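Local coordinates for nucleotide-binding protein, universal stress protein UspA family (Lactobacillus plantarum, PDB 3S3T) that binds ATP and, as a member of the universal stress protein family, probably takes part in the cell's response to stress, at residues Tyr47-Pro50 and Ala51-Pro54; Glu58-Asp61 and Ala62-Ala65; Lys68-Met71 and Arg72-Gln76; Ile99-Tyr102 and Ala103-Pro107. All blocks are in the same frame, centred on the assembly; numbering follows the deposited sequence. Where two conformers were deposited one is given.

Interaction 1: residues Tyr47-Pro50 and Ala51-Pro54; sequences YHTP and ALDP
Thr49 and Leu52 are joined by the first of two overlapping turns that lead the chain into helix 53-78, so the contact is a short 3-10 lead-in at a helix start. Two backbone hydrogen bonds define it. Leu52 N donates to Thr49 O at 3.0 Å, with an angle of 152° at the hydrogen. Asp53 N then donates to Pro50 O at 3.2 Å, though the position of that oxygen is less sure. Both bonds span three residues, and Pro50 and Ala51 sit between the bonded ends of the first turn with near-helical backbone angles.

Apolar packing is thin, and none of the touching residues is buried. His48 CB lies 4.0 Å from Leu52 CB. A methyl-to-hydroxyl contact adds to it, Leu52 CD2 coming within 4.0 Å of Thr49 OG1 as the two side chains cross at a slant. Pairing with a second subunit extends the packing: its Leu59 packs against both His48 and Leu52, while Tyr47 stacks on its His66.

The polar approach is between His48 and Asp53. With chi1 at 70°, His48 CG sits between its own backbone N and carbonyl carbon, and the imidazole is thereby carried over to the Asp53 side. His48 ND1 is hydrogen-bonded to Ala46 O, which should restrict rotation of the ring. The Asp53 carboxylate as a whole is less certain, because OD2 is modelled too close to Pro50. As modelled, its plane stands 89° from the imidazole plane, and Asp53 OD1 lies at the ring edge, in plane, 3.7 Å from His48 NE2.

Interaction 2: residues Glu58-Asp61 and Ala62-Ala65; sequences ELLD and AEAA
Leu60 and Glu63 lie side by side on one flank of the helix, their side chains pointing the same way. The nearest approach is from Leu60 CD2 to Glu63 OE1, at 4.1 Å, so a methyl group borders one carboxylate oxygen. Glu63 reaches this position because its CG is anti to the backbone N (chi1 174°) and the chain stays extended beyond it. Its other oxygen, OE2, is hydrogen-bonded to Tyr40 OH, which fixes the far end of this buried acid on the strand beneath.

The stretch is a regular alpha helix within an alpha/beta fold, here laid on strand 35-43 of the parallel sheet: Leu60, Glu63 and Ala64 all touch Val42. A second side of the helix meets another subunit, where Leu59 packs on Leu56 and Ala62 on Leu52 of that copy.

Four i to i+4 hydrogen bonds hold the two turns. The longest runs from Ala62 N to Glu58 O (3.2 Å) and the shortest from Ala64 N to Leu60 O (2.8 Å), with Glu63 N bonded to Leu59 O and Ala65 N to Asp61 O. The Ala64 bond is nearly straight, at 171° about its hydrogen. The alanines bring single methyls onto the carbonyls four residues earlier: Ala64 CB lies 3.3 Å from Leu60 O, and Ala65 CB 3.4 Å from Asp61 O.

Interaction 3: residues Lys68-Met71 and Arg72-Gln76; sequences KDAM and RQRQQ
Arg74 reaches back along its helix over Ala70 and Met71. Arg74 CB rests 3.4 Å from Met71 O. Arg74 CG sits 3.3 Å from Ala70 O, and Arg74 CD is still within 4.0 Å of Ala70 O. That carbonyl also accepts the backbone hydrogen bond of the turn, Arg74 N to Ala70 O, at 3.0 Å. CG points anti to the carbonyl carbon (chi1 -71°), and the extended run from there to NE carries the guanidinium back alongside the preceding turn. Arg74 NE is hydrogen-bonded to Gln19 OE1, NH2 is hydrogen-bonded elsewhere in the structure, and the group also makes a cation-pi contact with Phe22. At the tip, Arg74 NH1 touches the methyl of Ala70 (CB, 3.6 Å) and the selenium of Met71, here a selenomethionine (SE, 3.6 Å). SE lies at the guanidinium edge, near its plane.

This is the later part of helix 53-78, packed on the parallel sheet of an alpha/beta fold: Met71 is buried against Ala38, Tyr40, Thr88 and Ile90 of two strands. Replacing Arg74 with an alanine would probably leave Gln19 OE1 without this donor and Phe22 without this cation, and uncover the Met71 selenium on the side NH1 had lined.

On the exposed side, Arg72 extends back so that its NH1 lies 3.6 Å from Lys68 O, the oxygen to which its backbone N bonds. Gln75 N bonds to Met71 O at 2.9 Å. The Gln75 side chain, for its part, touches Thr88 of the sheet, and its NE2 is hydrogen-bonded to Leu86 O.

Interaction 4: residues Ile99-Tyr102 and Ala103-Pro107; sequences IEDY and AKQHP
Ala103 N to Ile99 O (3.1 Å) and Lys104 N to Glu100 O (3.0 Å) are i to i+4 bonds of the last turns of helix 95-105. His106 N still bonds to Tyr102 O at 3.0 Å, although His106 is the first residue to leave helical backbone angles.

That terminal turn sets up an offset stack. Tyr102 CG lies anti to its own nitrogen (chi1 -166°), which brings the phenol ring face to face with the imidazole of His106. The ring centres are 4.4 Å apart and the planes 26° from parallel. His106 CD2 stands 3.6 Å above the phenol plane, over its centre, while Tyr102 O lies in the imidazole plane at the edge, 3.3 Å from the same CD2.

The helix belongs to a beta-alpha-beta crossover from strand 87-93 to strand 111-115 of the parallel sheet. Ile99, one turn before Tyr102 and likewise facing strand 7-11, lines the ATP pocket. Tyr102 is buried on that sheet against Leu9, Thr37 and Leu39, with OH hydrogen-bonded to Glu89 OE1. A leucine in place of Tyr102 would probably rob Glu89 of this hydroxyl partner and leave the His106 ring without its stack, more able to turn.

On another side, Lys104 stretches back to Glu100 in a salt bridge, NZ lying 3.1 Å from OE2 on that oxygen's anti lone pair. Glu100 OE1 is taken by Tyr133 OH and by Arg124 of the second subunit, whose guanidinium also forms a salt bridge with Asp101 OD2.

In the fold
Interactions 1, 2 and 3 follow one another along helix 53-78 and its lead-in, whereas interaction 4 sits on helix 95-105, across the chain's centre from interaction 3. Interaction 1 is a surface contact, with no buried residue among those that touch, and is built of turn bonds; the other three are partly buried. Interactions 2, 3 and 4 all bear on strand 35-43, and interaction 3 also on strand 87-93. Interactions 1 and 2 pack against a second subunit, while interaction 3 touches no other chain. Interaction 4 meets that subunit through salt bridges instead, and alone combines an aromatic stack with an internal ion pair and direct contact with ATP.

Interaction 1: residues Tyr47-Pro50 and Ala51-Pro54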
ATOM      1  N   TYR A  47     -19.596   1.331  15.037  1.00 29.54           N
ATOM      2  CA  TYR A  47     -19.687   1.983  16.302  1.00 31.62           C
ATOM      3  C   TYR A  47     -21.108   1.813  16.860  1.00 31.29           C
ATOM      4  O   TYR A  47     -22.095   2.119  16.187  1.00 30.44           O
ATOM      5  CB  TYR A  47     -19.389   3.483  16.175  1.00 32.53           C
ATOM      6  CG  TYR A  47     -19.546   4.177  17.504  1.00 37.39           C
ATOM      7  CD1 TYR A  47     -20.762   4.743  17.894  1.00 40.38           C
ATOM      8  CD2 TYR A  47     -18.474   4.227  18.397  1.00 42.79           C
ATOM      9  CE1 TYR A  47     -20.906   5.328  19.143  1.00 44.94           C
ATOM     10  CE2 TYR A  47     -18.606   4.828  19.642  1.00 47.07           C
ATOM     11  CZ  TYR A  47     -19.814   5.363  20.011  1.00 46.40           C
ATOM     12  OH  TYR A  47     -19.899   5.940  21.251  1.00 54.11           O
ATOM     13  N   HIS A  48     -21.209   1.351  18.098  1.00 32.23           N
ATOM     14  CA  HIS A  48     -22.501   1.275  18.766  1.00 33.61           C
ATOM     15  C   HIS A  48     -22.315   1.067  20.281  1.00 36.11           C
ATOM     16  O   HIS A  48     -21.417   0.358  20.675  1.00 36.69           O
ATOM     17  CB  HIS A  48     -23.338   0.117  18.194  1.00 32.88           C
ATOM     18  CG  HIS A  48     -22.827  -1.242  18.542  1.00 32.63           C
ATOM     19  ND1 HIS A  48     -21.712  -1.802  17.946  1.00 31.97           N
ATOM     20  CD2 HIS A  48     -23.280  -2.162  19.431  1.00 34.65           C
ATOM     21  CE1 HIS A  48     -21.498  -3.006  18.456  1.00 32.02           C
ATOM     22  NE2 HIS A  48     -22.434  -3.243  19.364  1.00 34.74           N
ATOM     23  N   THR A  49     -23.172   1.667  21.100  1.00 39.06           N
ATOM     24  CA  THR A  49     -23.141   1.412  22.550  1.00 42.12           C
ATOM     25  C   THR A  49     -23.923   0.141  22.800  1.00 43.94           C
ATOM     26  O   THR A  49     -24.576  -0.375  21.880  1.00 43.12           O
ATOM     27  CB  THR A  49     -23.734   2.580  23.334  1.00 43.08           C
ATOM     28  OG1 THR A  49     -25.096   2.793  22.944  1.00 43.55           O
ATOM     29  CG2 THR A  49     -22.905   3.841  23.092  1.00 44.04           C
ATOM     30  N   PRO A  50     -23.900  -0.375  24.045  1.00 46.84           N
ATOM     31  CA  PRO A  50     -24.619  -1.633  24.238  1.00 47.71           C
ATOM     32  C   PRO A  50     -26.148  -1.519  24.084  1.00 48.53           C
ATOM     33  O   PRO A  50     -26.804  -2.502  23.741  1.00 48.86           O
ATOM     34  CB  PRO A  50     -24.244  -2.027  25.668  1.00 49.11           C
ATOM     35  CG  PRO A  50     -24.042  -0.686  26.339  1.00 49.89           C
ATOM     36  CD  PRO A  50     -23.258   0.070  25.294  1.00 47.66           C
ATOM     37  N   ALA A  51     -26.715  -0.341  24.312  1.00 49.70           N
ATOM     38  CA  ALA A  51     -28.148  -0.156  24.122  1.00 50.35           C
ATOM     39  C   ALA A  51     -28.555  -0.425  22.659  1.00 49.66           C
ATOM     40  O   ALA A  51     -29.714  -0.751  22.371  1.00 49.87           O
ATOM     41  CB  ALA A  51     -28.561   1.243  24.533  1.00 50.73           C
ATOM     42  N   LEU A  52     -27.603  -0.289  21.741  1.00 48.66           N
ATOM     43  CA  LEU A  52     -27.905  -0.402  20.326  1.00 47.37           C
ATOM     44  C   LEU A  52     -27.704  -1.809  19.755  1.00 47.01           C
ATOM     45  O   LEU A  52     -27.996  -2.003  18.565  1.00 46.43           O
ATOM     46  CB  LEU A  52     -27.079   0.626  19.547  1.00 46.81           C
ATOM     47  CG  LEU A  52     -27.697   2.005  19.374  1.00 46.89           C
ATOM     48  CD1 LEU A  52     -28.663   2.005  18.205  1.00 46.71           C
ATOM     49  CD2 LEU A  52     -28.398   2.449  20.647  1.00 50.65           C
ATOM     50  N   ASP A  53     -27.245  -2.781  20.565  1.00 46.80           N
ATOM     51  CA  ASP A  53     -26.946  -4.150  20.061  1.00 46.64           C
ATOM     52  C   ASP A  53     -28.068  -4.779  19.239  1.00 45.79           C
ATOM     53  O   ASP A  53     -27.786  -5.474  18.258  1.00 44.36           O
ATOM     54  CB  ASP A  53     -26.647  -5.175  21.178  1.00 48.34           C
ATOM     55  CG  ASP A  53     -25.410  -4.849  21.980  1.00 50.57           C
ATOM     56  OD1 ASP A  53     -24.325  -5.408  21.690  1.00 54.01           O
ATOM     57  OD2 ASP A  53     -25.549  -4.052  22.926  1.00 53.30           O
ATOM     58  N   PRO A  54     -29.326  -4.615  19.697  1.00 45.94           N
ATOM     59  CA  PRO A  54     -30.468  -5.140  18.943  1.00 45.34           C
ATOM     60  C   PRO A  54     -30.666  -4.505  17.570  1.00 42.84           C
ATOM     61  O   PRO A  54     -30.997  -5.214  16.635  1.00 41.94           O
ATOM     62  CB  PRO A  54     -31.677  -4.818  19.845  1.00 46.89           C
ATOM     63  CG  PRO A  54     -31.152  -3.990  20.992  1.00 48.19           C
ATOM     64  CD  PRO A  54     -29.703  -4.348  21.098  1.00 47.71           C
TER

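Interaction 2: residues Glu58-Asp61 and Ala62-Ala65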
ATOM      1  N   GLU A  58     -30.129  -6.707  14.169  1.00 33.80           N
ATOM      2  CA  GLU A  58     -31.185  -6.779  13.144  1.00 34.16           C
ATOM      3  C   GLU A  58     -30.583  -6.501  11.762  1.00 31.92           C
ATOM      4  O   GLU A  58     -30.908  -7.153  10.780  1.00 30.91           O
ATOM      5  CB  GLU A  58     -32.289  -5.763  13.447  1.00 34.66           C
ATOM      6  CG  GLU A  58     -33.647  -6.170  12.924  1.00 39.10           C
ATOM      7  CD  GLU A  58     -34.713  -5.088  13.079  1.00 41.14           C
ATOM      8  OE1 GLU A  58     -35.589  -5.013  12.198  1.00 44.66           O
ATOM      9  OE2 GLU A  58     -34.662  -4.304  14.044  1.00 42.07           O
ATOM     10  N   LEU A  59     -29.686  -5.525  11.711  1.00 30.84           N
ATOM     11  CA  LEU A  59     -28.989  -5.169  10.463  1.00 29.69           C
ATOM     12  C   LEU A  59     -28.093  -6.323   9.979  1.00 29.01           C
ATOM     13  O   LEU A  59     -28.159  -6.750   8.810  1.00 26.56           O
ATOM     14  CB  LEU A  59     -28.187  -3.851  10.677  1.00 29.77           C
ATOM     15  CG  LEU A  59     -27.635  -3.101   9.462  1.00 29.24           C
ATOM     16  CD1 LEU A  59     -28.804  -2.468   8.700  1.00 32.00           C
ATOM     17  CD2 LEU A  59     -26.563  -2.017   9.879  1.00 29.57           C
ATOM     18  N   LEU A  60     -27.255  -6.827  10.882  1.00 28.51           N
ATOM     19  CA  LEU A  60     -26.334  -7.906  10.565  1.00 28.64           C
ATOM     20  C   LEU A  60     -27.067  -9.229  10.248  1.00 28.87           C
ATOM     21  O   LEU A  60     -26.722  -9.932   9.309  1.00 28.53           O
ATOM     22  CB  LEU A  60     -25.296  -8.088  11.695  1.00 28.17           C
ATOM     23  CG  LEU A  60     -24.479  -6.801  12.018  1.00 28.80           C
ATOM     24  CD1 LEU A  60     -23.323  -7.075  12.968  1.00 28.99           C
ATOM     25  CD2 LEU A  60     -23.920  -6.120  10.761  1.00 25.78           C
ATOM     26  N   ASP A  61     -28.081  -9.577  11.020  1.00 30.21           N
ATOM     27  CA  ASP A  61     -28.830 -10.776  10.670  1.00 30.92           C
ATOM     28  C   ASP A  61     -29.452 -10.714   9.284  1.00 29.67           C
ATOM     29  O   ASP A  61     -29.532 -11.750   8.623  1.00 29.19           O
ATOM     30  CB  ASP A  61     -29.882 -11.079  11.717  1.00 33.01           C
ATOM     31  CG  ASP A  61     -29.266 -11.459  13.054  1.00 36.80           C
ATOM     32  OD1 ASP A  61     -28.029 -11.693  13.119  1.00 42.83           O
ATOM     33  OD2 ASP A  61     -30.007 -11.491  14.044  1.00 40.45           O
ATOM     34  N   ALA A  62     -29.905  -9.535   8.840  1.00 28.87           N
ATOM     35  CA  ALA A  62     -30.476  -9.423   7.492  1.00 28.78           C
ATOM     36  C   ALA A  62     -29.352  -9.581   6.477  1.00 26.98           C
ATOM     37  O   ALA A  62     -29.505 -10.260   5.468  1.00 26.46           O
ATOM     38  CB  ALA A  62     -31.218  -8.071   7.272  1.00 28.85           C
ATOM     39  N   GLU A  63     -28.221  -8.953   6.727  1.00 26.10           N
ATOM     40  CA  GLU A  63     -27.096  -9.088   5.788  1.00 26.09           C
ATOM     41  C   GLU A  63     -26.677 -10.557   5.672  1.00 25.95           C
ATOM     42  O   GLU A  63     -26.456 -11.074   4.559  1.00 26.57           O
ATOM     43  CB  GLU A  63     -25.910  -8.230   6.227  1.00 25.39           C
ATOM     44  CG  GLU A  63     -24.666  -8.445   5.375  1.00 24.61           C
ATOM     45  CD  GLU A  63     -23.521  -7.487   5.744  1.00 24.37           C
ATOM     46  OE1 GLU A  63     -23.632  -6.748   6.754  1.00 22.80           O
ATOM     47  OE2 GLU A  63     -22.500  -7.505   5.034  1.00 25.10           O
ATOM     48  N   ALA A  64     -26.539 -11.196   6.826  1.00 25.91           N
ATOM     49  CA  ALA A  64     -26.216 -12.631   6.936  1.00 26.59           C
ATOM     50  C   ALA A  64     -27.222 -13.508   6.166  1.00 27.46           C
ATOM     51  O   ALA A  64     -26.837 -14.433   5.478  1.00 26.67           O
ATOM     52  CB  ALA A  64     -26.176 -13.059   8.434  1.00 26.64           C
ATOM     53  N   ALA A  65     -28.509 -13.191   6.272  1.00 28.02           N
ATOM     54  CA  ALA A  65     -29.519 -13.979   5.595  1.00 29.05           C
ATOM     55  C   ALA A  65     -29.401 -13.840   4.077  1.00 28.79           C
ATOM     56  O   ALA A  65     -29.519 -14.810   3.363  1.00 28.28           O
ATOM     57  CB  ALA A  65     -30.954 -13.626   6.110  1.00 30.08           C
TER

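Interaction 3: residues Lys68-Met71 and Arg72-Gln76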
ATOM      1  N   LYS A  68     -26.506 -15.877   2.988  1.00 28.05           N
ATOM      2  CA  LYS A  68     -26.850 -17.303   3.035  0.60 29.38           C
ATOM      3  C   LYS A  68     -27.607 -17.698   1.775  1.00 30.19           C
ATOM      4  O   LYS A  68     -27.416 -18.779   1.240  1.00 29.40           O
ATOM      5  CB  LYS A  68     -27.630 -17.633   4.320  0.60 30.63           C
ATOM      6  CG  LYS A  68     -26.694 -17.613   5.572  0.60 31.26           C
ATOM      7  CD  LYS A  68     -27.386 -17.970   6.935  0.60 33.66           C
ATOM      8  CE  LYS A  68     -27.494 -16.768   7.917  0.60 31.88           C
ATOM      9  NZ  LYS A  68     -28.919 -16.329   8.231  0.60 30.04           N
ATOM     10  N   ASP A  69     -28.454 -16.796   1.283  1.00 30.73           N
ATOM     11  CA  ASP A  69     -29.170 -17.079   0.045  1.00 33.05           C
ATOM     12  C   ASP A  69     -28.207 -17.066  -1.147  1.00 31.51           C
ATOM     13  O   ASP A  69     -28.367 -17.850  -2.079  1.00 30.88           O
ATOM     14  CB  ASP A  69     -30.332 -16.098  -0.187  1.00 34.44           C
ATOM     15  CG  ASP A  69     -31.031 -16.371  -1.497  1.00 40.02           C
ATOM     16  OD1 ASP A  69     -31.793 -17.379  -1.574  1.00 45.51           O
ATOM     17  OD2 ASP A  69     -30.760 -15.616  -2.462  1.00 45.36           O
ATOM     18  N   ALA A  70     -27.209 -16.185  -1.137  1.00 30.35           N
ATOM     19  CA  ALA A  70     -26.230 -16.214  -2.224  1.00 30.04           C
ATOM     20  C   ALA A  70     -25.400 -17.531  -2.193  1.00 29.92           C
ATOM     21  O   ALA A  70     -25.044 -18.068  -3.236  1.00 29.18           O
ATOM     22  CB  ALA A  70     -25.341 -15.018  -2.163  1.00 29.62           C
HETATM   23  N   MSE A  71     -25.119 -18.040  -0.991  1.00 29.79           N
HETATM   24  CA  MSE A  71     -24.373 -19.289  -0.824  1.00 30.10           C
HETATM   25  C   MSE A  71     -25.191 -20.480  -1.349  1.00 32.27           C
HETATM   26  O   MSE A  71     -24.666 -21.325  -2.078  1.00 32.07           O
HETATM   27  CB  MSE A  71     -24.009 -19.494   0.640  1.00 30.05           C
HETATM   28  CG  MSE A  71     -22.968 -18.516   1.162  1.00 27.82           C
HETATM   29 SE   MSE A  71     -21.300 -18.586   0.119  0.70 30.23          SE
HETATM   30  CE  MSE A  71     -20.323 -17.301   1.179  1.00 23.11           C
ATOM     31  N   ARG A  72     -26.478 -20.522  -0.993  1.00 34.01           N
ATOM     32  CA  ARG A  72     -27.402 -21.499  -1.562  1.00 37.09           C
ATOM     33  C   ARG A  72     -27.289 -21.562  -3.077  1.00 36.63           C
ATOM     34  O   ARG A  72     -27.073 -22.638  -3.624  1.00 36.18           O
ATOM     35  CB  ARG A  72     -28.829 -21.175  -1.168  1.00 39.18           C
ATOM     36  CG  ARG A  72     -29.205 -21.676   0.222  1.00 45.29           C
ATOM     37  CD  ARG A  72     -30.739 -21.737   0.412  1.00 52.14           C
ATOM     38  NE  ARG A  72     -31.123 -21.956   1.820  1.00 58.25           N
ATOM     39  CZ  ARG A  72     -31.061 -21.046   2.803  1.00 61.02           C
ATOM     40  NH1 ARG A  72     -30.617 -19.811   2.580  1.00 60.96           N
ATOM     41  NH2 ARG A  72     -31.446 -21.380   4.037  1.00 64.14           N
ATOM     42  N   GLN A  73     -27.392 -20.414  -3.740  1.00 36.50           N
ATOM     43  CA  GLN A  73     -27.235 -20.343  -5.200  1.00 37.24           C
ATOM     44  C   GLN A  73     -25.877 -20.856  -5.644  1.00 36.08           C
ATOM     45  O   GLN A  73     -25.767 -21.546  -6.661  1.00 35.48           O
ATOM     46  CB  GLN A  73     -27.400 -18.921  -5.732  1.00 37.52           C
ATOM     47  CG  GLN A  73     -28.788 -18.331  -5.597  1.00 41.88           C
ATOM     48  CD  GLN A  73     -28.911 -16.969  -6.287  1.00 45.27           C
ATOM     49  OE1 GLN A  73     -28.329 -15.974  -5.855  1.00 48.52           O
ATOM     50  NE2 GLN A  73     -29.686 -16.929  -7.365  1.00 51.81           N
ATOM     51  N   ARG A  74     -24.829 -20.524  -4.895  1.00 34.75           N
ATOM     52  CA  ARG A  74     -23.507 -20.992  -5.279  1.00 33.84           C
ATOM     53  C   ARG A  74     -23.382 -22.541  -5.204  1.00 34.66           C
ATOM     54  O   ARG A  74     -22.785 -23.135  -6.084  1.00 32.75           O
ATOM     55  CB  ARG A  74     -22.412 -20.290  -4.471  1.00 32.57           C
ATOM     56  CG  ARG A  74     -22.237 -18.820  -4.868  1.00 30.75           C
ATOM     57  CD  ARG A  74     -21.171 -18.150  -4.073  1.00 28.06           C
ATOM     58  NE  ARG A  74     -21.092 -16.712  -4.361  1.00 25.98           N
ATOM     59  CZ  ARG A  74     -21.451 -15.750  -3.528  1.00 24.72           C
ATOM     60  NH1 ARG A  74     -21.913 -16.017  -2.301  1.00 25.87           N
ATOM     61  NH2 ARG A  74     -21.345 -14.513  -3.925  1.00 26.11           N
ATOM     62  N   GLN A  75     -23.948 -23.160  -4.165  1.00 35.56           N
ATOM     63  CA  GLN A  75     -23.941 -24.630  -4.009  1.00 37.51           C
ATOM     64  C   GLN A  75     -24.630 -25.284  -5.181  1.00 39.19           C
ATOM     65  O   GLN A  75     -24.212 -26.352  -5.624  1.00 40.03           O
ATOM     66  CB  GLN A  75     -24.690 -25.074  -2.758  1.00 38.40           C
ATOM     67  CG  GLN A  75     -23.989 -24.797  -1.466  1.00 39.76           C
ATOM     68  CD  GLN A  75     -23.035 -25.899  -1.060  1.00 44.31           C
ATOM     69  OE1 GLN A  75     -22.799 -26.860  -1.811  1.00 45.59           O
ATOM     70  NE2 GLN A  75     -22.470 -25.765   0.141  1.00 44.18           N
ATOM     71  N   GLN A  76     -25.701 -24.648  -5.657  1.00 39.97           N
ATOM     72  CA  GLN A  76     -26.433 -25.155  -6.817  0.60 41.78           C
ATOM     73  C   GLN A  76     -25.551 -25.090  -8.071  1.00 41.56           C
ATOM     74  O   GLN A  76     -25.506 -26.053  -8.842  1.00 42.74           O
ATOM     75  CB  GLN A  76     -27.783 -24.422  -6.997  0.60 42.05           C
ATOM     76  CG  GLN A  76     -28.740 -24.696  -5.836  0.60 42.47           C
ATOM     77  CD  GLN A  76     -30.087 -23.992  -5.940  0.60 43.86           C
ATOM     78  OE1 GLN A  76     -30.352 -23.239  -6.880  0.60 43.95           O
ATOM     79  NE2 GLN A  76     -30.950 -24.239  -4.955  0.60 43.82           N
TER

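Interaction 4: residues Ile99-Tyr102 and Ala103-Pro107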
ATOM      1  N   ILE A  99     -10.486 -13.119   7.197  1.00 20.23           N
ATOM      2  CA  ILE A  99      -9.975 -13.866   6.062  1.00 19.98           C
ATOM      3  C   ILE A  99      -8.550 -14.356   6.366  1.00 20.24           C
ATOM      4  O   ILE A  99      -8.239 -15.537   6.218  1.00 19.94           O
ATOM      5  CB  ILE A  99      -9.998 -12.988   4.761  1.00 20.29           C
ATOM      6  CG1 ILE A  99     -11.445 -12.754   4.280  1.00 19.67           C
ATOM      7  CG2 ILE A  99      -9.148 -13.673   3.662  1.00 16.77           C
ATOM      8  CD1 ILE A  99     -11.600 -11.588   3.289  1.00 19.63           C
ATOM      9  N   GLU A 100      -7.703 -13.454   6.838  1.00 20.74           N
ATOM     10  CA  GLU A 100      -6.347 -13.834   7.273  1.00 20.43           C
ATOM     11  C   GLU A 100      -6.417 -14.952   8.322  1.00 20.64           C
ATOM     12  O   GLU A 100      -5.704 -15.984   8.206  1.00 20.31           O
ATOM     13  CB  GLU A 100      -5.626 -12.602   7.864  1.00 20.73           C
ATOM     14  CG  GLU A 100      -4.303 -12.872   8.517  1.00 21.70           C
ATOM     15  CD  GLU A 100      -3.692 -11.649   9.185  1.00 21.89           C
ATOM     16  OE1 GLU A 100      -4.366 -10.654   9.421  1.00 25.36           O
ATOM     17  OE2 GLU A 100      -2.514 -11.718   9.508  1.00 22.01           O
ATOM     18  N   ASP A 101      -7.260 -14.747   9.336  1.00 21.90           N
ATOM     19  CA  ASP A 101      -7.323 -15.663  10.460  1.00 23.31           C
ATOM     20  C   ASP A 101      -7.826 -17.014   9.961  1.00 23.02           C
ATOM     21  O   ASP A 101      -7.394 -18.062  10.441  1.00 23.62           O
ATOM     22  CB  ASP A 101      -8.238 -15.125  11.567  1.00 23.81           C
ATOM     23  CG  ASP A 101      -7.597 -13.988  12.348  1.00 26.42           C
ATOM     24  OD1 ASP A 101      -6.372 -13.736  12.207  1.00 27.25           O
ATOM     25  OD2 ASP A 101      -8.319 -13.338  13.105  1.00 29.79           O
ATOM     26  N   TYR A 102      -8.758 -16.982   9.019  1.00 22.46           N
ATOM     27  CA  TYR A 102      -9.341 -18.186   8.509  1.00 23.28           C
ATOM     28  C   TYR A 102      -8.253 -19.023   7.822  1.00 23.90           C
ATOM     29  O   TYR A 102      -8.173 -20.230   8.036  1.00 23.95           O
ATOM     30  CB  TYR A 102     -10.490 -17.884   7.534  1.00 22.58           C
ATOM     31  CG  TYR A 102     -11.340 -19.106   7.248  1.00 25.27           C
ATOM     32  CD1 TYR A 102     -12.500 -19.350   7.961  1.00 26.14           C
ATOM     33  CD2 TYR A 102     -10.968 -20.027   6.268  1.00 24.62           C
ATOM     34  CE1 TYR A 102     -13.276 -20.466   7.716  1.00 27.02           C
ATOM     35  CE2 TYR A 102     -11.741 -21.151   6.019  1.00 28.73           C
ATOM     36  CZ  TYR A 102     -12.891 -21.369   6.759  1.00 28.96           C
ATOM     37  OH  TYR A 102     -13.647 -22.491   6.511  1.00 33.57           O
ATOM     38  N   ALA A 103      -7.423 -18.374   7.004  1.00 23.57           N
ATOM     39  CA  ALA A 103      -6.335 -19.084   6.307  1.00 24.29           C
ATOM     40  C   ALA A 103      -5.306 -19.629   7.297  1.00 24.91           C
ATOM     41  O   ALA A 103      -4.740 -20.689   7.059  1.00 25.77           O
ATOM     42  CB  ALA A 103      -5.648 -18.182   5.315  1.00 22.69           C
ATOM     43  N   LYS A 104      -5.058 -18.920   8.396  1.00 24.51           N
ATOM     44  CA  LYS A 104      -4.123 -19.419   9.434  1.00 26.68           C
ATOM     45  C   LYS A 104      -4.755 -20.478  10.360  1.00 27.15           C
ATOM     46  O   LYS A 104      -4.083 -21.384  10.886  1.00 27.80           O
ATOM     47  CB  LYS A 104      -3.536 -18.249  10.217  1.00 27.16           C
ATOM     48  CG  LYS A 104      -2.716 -17.369   9.270  1.00 29.55           C
ATOM     49  CD  LYS A 104      -2.099 -16.087   9.862  1.00 34.46           C
ATOM     50  CE  LYS A 104      -1.199 -15.449   8.771  1.00 34.21           C
ATOM     51  NZ  LYS A 104      -0.596 -14.088   9.083  1.00 36.28           N
ATOM     52  N   GLN A 105      -6.059 -20.372  10.539  1.00 26.85           N
ATOM     53  CA  GLN A 105      -6.806 -21.344  11.319  1.00 28.05           C
ATOM     54  C   GLN A 105      -6.883 -22.679  10.564  1.00 26.95           C
ATOM     55  O   GLN A 105      -6.944 -23.723  11.171  1.00 26.23           O
ATOM     56  CB  GLN A 105      -8.225 -20.798  11.638  1.00 29.08           C
ATOM     57  CG  GLN A 105      -8.234 -19.671  12.702  1.00 31.82           C
ATOM     58  CD  GLN A 105      -9.541 -18.854  12.750  1.00 36.31           C
ATOM     59  OE1 GLN A 105      -9.556 -17.729  13.256  1.00 35.42           O
ATOM     60  NE2 GLN A 105     -10.634 -19.415  12.221  1.00 39.78           N
ATOM     61  N   HIS A 106      -6.886 -22.620   9.231  1.00 26.20           N
ATOM     62  CA  HIS A 106      -6.927 -23.800   8.394  1.00 26.64           C
ATOM     63  C   HIS A 106      -5.701 -23.829   7.472  1.00 26.13           C
ATOM     64  O   HIS A 106      -5.811 -23.507   6.291  1.00 24.40           O
ATOM     65  CB  HIS A 106      -8.157 -23.771   7.532  1.00 26.77           C
ATOM     66  CG  HIS A 106      -9.428 -23.744   8.298  1.00 30.76           C
ATOM     67  ND1 HIS A 106     -10.128 -24.891   8.590  1.00 35.19           N
ATOM     68  CD2 HIS A 106     -10.129 -22.720   8.836  1.00 32.88           C
ATOM     69  CE1 HIS A 106     -11.230 -24.572   9.252  1.00 36.33           C
ATOM     70  NE2 HIS A 106     -11.253 -23.265   9.419  1.00 34.55           N
ATOM     71  N   PRO A 107      -4.554 -24.267   8.005  1.00 26.73           N
ATOM     72  CA  PRO A 107      -3.306 -24.102   7.290  1.00 26.13           C
ATOM     73  C   PRO A 107      -3.220 -24.953   6.038  1.00 25.95           C
ATOM     74  O   PRO A 107      -2.297 -24.738   5.238  1.00 24.25           O
ATOM     75  CB  PRO A 107      -2.227 -24.508   8.320  1.00 27.23           C
ATOM     76  CG  PRO A 107      -2.932 -25.338   9.337  1.00 29.12           C
ATOM     77  CD  PRO A 107      -4.390 -24.963   9.290  1.00 26.85           C
TER